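Local coordinates for N-isopropylammelide isopropylaminohydrolase (Burkholderia multivorans ATCC 17616, PDB 6NBO), which is a zinc-bound member of the amidohydrolase family, metal-dependent enzymes for the most part, built on a TIM-barrel fold, at residues A[125-130]-A[154-159]. Numbering follows the deposited sequence.
Sequences THVDVD and IQIVAF
His126 and Val157 sit side by side on neighbouring parallel strands of a TIM barrel, where the beta-alpha-beta unit running from strand 120-128 through helix 136-147 to strand 153-159 illustrates how one sheet face looks into the barrel and the other packs against the helices outside. Five backbone hydrogen bonds join the strands. Thr125 and Val127 use both their N-H and C=O toward the partner strand, Val129 its N-H: Thr125 N donates to Gln155 O (2.8 Å), Val157 N to Thr125 O, Val127 N to Val157 O, and Phe159 N to Val127 O. The last bond, from Val129 N to Phe159 O (2.9 Å), carries the pairing just past the end of strand 120-128, with the donor well above the carbonyl plane.

On the face bearing His126, aromatic contacts dominate. Val157 CB makes a CH-pi contact 3.9 Å from the centroid of the His126 imidazole, over one face. The edge of that ring points at the face of Phe159 in a T-shaped pair, planes at 84°. With CG of Phe159 anti to its own backbone N (chi1 179°), the phenyl also reaches Asp128 and stacks on the zinc ligand His218. The side chain of His126 lies about 5 Å from a bound zinc ion, and its ring meets that of His65, a zinc ligand, so this face looks toward the metal centre.

The face of Thr125, Val127, Ile156 and Ala158 is mainly aliphatic. Val127 CG2 meets Ile156 CG2 at 3.8 Å, beneath helix 136-147. Just past the strand, Val129 CG2 reaches Ala158 CB at 4.0 Å, near helix 170-180.

The carboxylate of Asp128 has its salt bridges outside the pair: OD2 with Arg97 and Lys70, while OD1 lies at the phenyl edge, 3.5 Å from Phe159 CD2.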
ATOM      1  N   THR A 125      -5.147   1.634   2.481  1.00 20.62           N
ATOM      2  CA  THR A 125      -5.122   1.763   3.926  1.00 19.29           C
ATOM      3  C   THR A 125      -6.136   0.819   4.540  1.00 23.44           C
ATOM      4  O   THR A 125      -7.243   0.636   4.022  1.00 21.29           O
ATOM      5  CB  THR A 125      -5.408   3.195   4.408  1.00 22.96           C
ATOM      6  OG1 THR A 125      -5.265   3.247   5.838  1.00 21.08           O
ATOM      7  CG2 THR A 125      -6.830   3.641   4.031  1.00 25.42           C
ATOM      8  N   HIS A 126      -5.730   0.198   5.627  1.00 22.73           N
ATOM      9  CA  HIS A 126      -6.664  -0.478   6.501  1.00 22.23           C
ATOM     10  C   HIS A 126      -7.241   0.555   7.456  1.00 24.68           C
ATOM     11  O   HIS A 126      -6.603   1.565   7.755  1.00 24.20           O
ATOM     12  CB  HIS A 126      -5.947  -1.612   7.236  1.00 21.28           C
ATOM     13  CG  HIS A 126      -5.360  -2.627   6.293  1.00 22.72           C
ATOM     14  ND1 HIS A 126      -5.843  -3.911   6.184  1.00 22.53           N
ATOM     15  CD2 HIS A 126      -4.359  -2.524   5.384  1.00 26.80           C
ATOM     16  CE1 HIS A 126      -5.166  -4.561   5.252  1.00 23.88           C
ATOM     17  NE2 HIS A 126      -4.256  -3.744   4.751  1.00 24.02           N
ATOM     18  N   VAL A 127      -8.484   0.339   7.868  1.00 23.26           N
ATOM     19  CA  VAL A 127      -9.159   1.230   8.808  1.00 26.00           C
ATOM     20  C   VAL A 127      -9.855   0.354   9.833  1.00 23.67           C
ATOM     21  O   VAL A 127     -10.553  -0.592   9.461  1.00 23.15           O
ATOM     22  CB  VAL A 127     -10.179   2.151   8.111  1.00 26.05           C
ATOM     23  CG1 VAL A 127     -10.897   3.014   9.146  1.00 25.35           C
ATOM     24  CG2 VAL A 127      -9.488   3.023   7.063  1.00 24.09           C
ATOM     25  N   ASP A 128      -9.670   0.656  11.113  1.00 22.97           N
ATOM     26  CA  ASP A 128     -10.248  -0.193  12.150  1.00 28.34           C
ATOM     27  C   ASP A 128     -11.765  -0.094  12.107  1.00 30.52           C
ATOM     28  O   ASP A 128     -12.324   1.004  12.092  1.00 29.10           O
ATOM     29  CB  ASP A 128      -9.734   0.215  13.525  1.00 29.53           C
ATOM     30  CG  ASP A 128      -8.253  -0.079  13.710  1.00 33.95           C
ATOM     31  OD1 ASP A 128      -7.636  -0.708  12.833  1.00 33.08           O
ATOM     32  OD2 ASP A 128      -7.704   0.325  14.749  1.00 36.97           O
ATOM     33  N   VAL A 129     -12.433  -1.242  12.067  1.00 24.19           N
ATOM     34  CA  VAL A 129     -13.890  -1.317  12.108  1.00 27.04           C
ATOM     35  C   VAL A 129     -14.221  -2.335  13.191  1.00 28.57           C
ATOM     36  O   VAL A 129     -13.886  -3.514  13.055  1.00 25.38           O
ATOM     37  CB  VAL A 129     -14.493  -1.728  10.755  1.00 28.21           C
ATOM     38  CG1 VAL A 129     -16.010  -1.975  10.869  1.00 28.33           C
ATOM     39  CG2 VAL A 129     -14.206  -0.674   9.690  1.00 28.48           C
ATOM     40  N   ASP A 130     -14.843  -1.883  14.280  1.00 25.78           N
ATOM     41  CA  ASP A 130     -15.052  -2.752  15.434  1.00 26.01           C
ATOM     42  C   ASP A 130     -16.202  -2.196  16.266  1.00 24.67           C
ATOM     43  O   ASP A 130     -16.668  -1.082  16.037  1.00 24.89           O
ATOM     44  CB  ASP A 130     -13.783  -2.857  16.282  1.00 24.42           C
ATOM     45  CG  ASP A 130     -13.251  -1.488  16.703  1.00 32.57           C
ATOM     46  OD1 ASP A 130     -14.025  -0.695  17.289  1.00 30.48           O
ATOM     47  OD2 ASP A 130     -12.056  -1.207  16.453  1.00 36.53           O
ATOM     48  N   ILE A 154      -7.358   6.232  -2.966  1.00 22.17           N
ATOM     49  CA  ILE A 154      -7.232   5.541  -1.690  1.00 22.17           C
ATOM     50  C   ILE A 154      -8.175   4.346  -1.700  1.00 25.50           C
ATOM     51  O   ILE A 154      -9.389   4.520  -1.845  1.00 25.11           O
ATOM     52  CB  ILE A 154      -7.530   6.471  -0.496  1.00 23.36           C
ATOM     53  CG1 ILE A 154      -6.582   7.679  -0.499  1.00 20.17           C
ATOM     54  CG2 ILE A 154      -7.383   5.694   0.829  1.00 24.74           C
ATOM     55  CD1 ILE A 154      -6.835   8.675   0.674  1.00 24.31           C
ATOM     56  N   GLN A 155      -7.610   3.140  -1.573  1.00 22.84           N
ATOM     57  CA  GLN A 155      -8.376   1.931  -1.304  1.00 25.48           C
ATOM     58  C   GLN A 155      -8.489   1.755   0.204  1.00 22.81           C
ATOM     59  O   GLN A 155      -7.508   1.931   0.928  1.00 23.53           O
ATOM     60  CB  GLN A 155      -7.702   0.696  -1.919  1.00 20.07           C
ATOM     61  CG  GLN A 155      -7.651   0.699  -3.447  1.00 25.25           C
ATOM     62  CD  GLN A 155      -6.854  -0.477  -3.998  1.00 24.71           C
ATOM     63  OE1 GLN A 155      -6.188  -1.203  -3.256  1.00 25.40           O
ATOM     64  NE2 GLN A 155      -6.919  -0.663  -5.303  1.00 22.53           N
ATOM     65  N   ILE A 156      -9.681   1.403   0.680  1.00 21.23           N
ATOM     66  CA  ILE A 156      -9.928   1.252   2.117  1.00 20.28           C
ATOM     67  C   ILE A 156     -10.271  -0.207   2.418  1.00 26.64           C
ATOM     68  O   ILE A 156     -11.214  -0.757   1.836  1.00 24.62           O
ATOM     69  CB  ILE A 156     -11.060   2.179   2.591  1.00 22.35           C
ATOM     70  CG1 ILE A 156     -10.618   3.654   2.501  1.00 23.24           C
ATOM     71  CG2 ILE A 156     -11.472   1.806   4.015  1.00 19.75           C
ATOM     72  CD1 ILE A 156     -11.775   4.651   2.654  1.00 27.48           C
ATOM     73  N   VAL A 157      -9.526  -0.815   3.346  1.00 23.85           N
ATOM     74  CA  VAL A 157      -9.792  -2.161   3.841  1.00 23.34           C
ATOM     75  C   VAL A 157     -10.471  -2.042   5.203  1.00 23.38           C
ATOM     76  O   VAL A 157      -9.892  -1.479   6.139  1.00 23.18           O
ATOM     77  CB  VAL A 157      -8.500  -2.983   3.972  1.00 21.66           C
ATOM     78  CG1 VAL A 157      -8.847  -4.439   4.315  1.00 22.99           C
ATOM     79  CG2 VAL A 157      -7.667  -2.908   2.700  1.00 19.65           C
ATOM     80  N   ALA A 158     -11.675  -2.598   5.334  1.00 21.80           N
ATOM     81  CA  ALA A 158     -12.392  -2.593   6.614  1.00 24.25           C
ATOM     82  C   ALA A 158     -11.781  -3.655   7.521  1.00 23.67           C
ATOM     83  O   ALA A 158     -11.978  -4.854   7.291  1.00 24.28           O
ATOM     84  CB  ALA A 158     -13.880  -2.854   6.385  1.00 21.26           C
ATOM     85  N   PHE A 159     -11.058  -3.227   8.563  1.00 25.70           N
ATOM     86  CA  PHE A 159     -10.168  -4.107   9.328  1.00 24.23           C
ATOM     87  C   PHE A 159     -10.688  -4.341  10.748  1.00 19.93           C
ATOM     88  O   PHE A 159     -10.605  -3.434  11.593  1.00 23.80           O
ATOM     89  CB  PHE A 159      -8.763  -3.494   9.365  1.00 24.68           C
ATOM     90  CG  PHE A 159      -7.743  -4.300  10.138  1.00 22.93           C
ATOM     91  CD1 PHE A 159      -7.566  -5.657   9.885  1.00 24.25           C
ATOM     92  CD2 PHE A 159      -6.936  -3.687  11.091  1.00 26.58           C
ATOM     93  CE1 PHE A 159      -6.622  -6.401  10.588  1.00 27.26           C
ATOM     94  CE2 PHE A 159      -5.989  -4.418  11.799  1.00 28.90           C
ATOM     95  CZ  PHE A 159      -5.838  -5.787  11.547  1.00 27.92           C
TER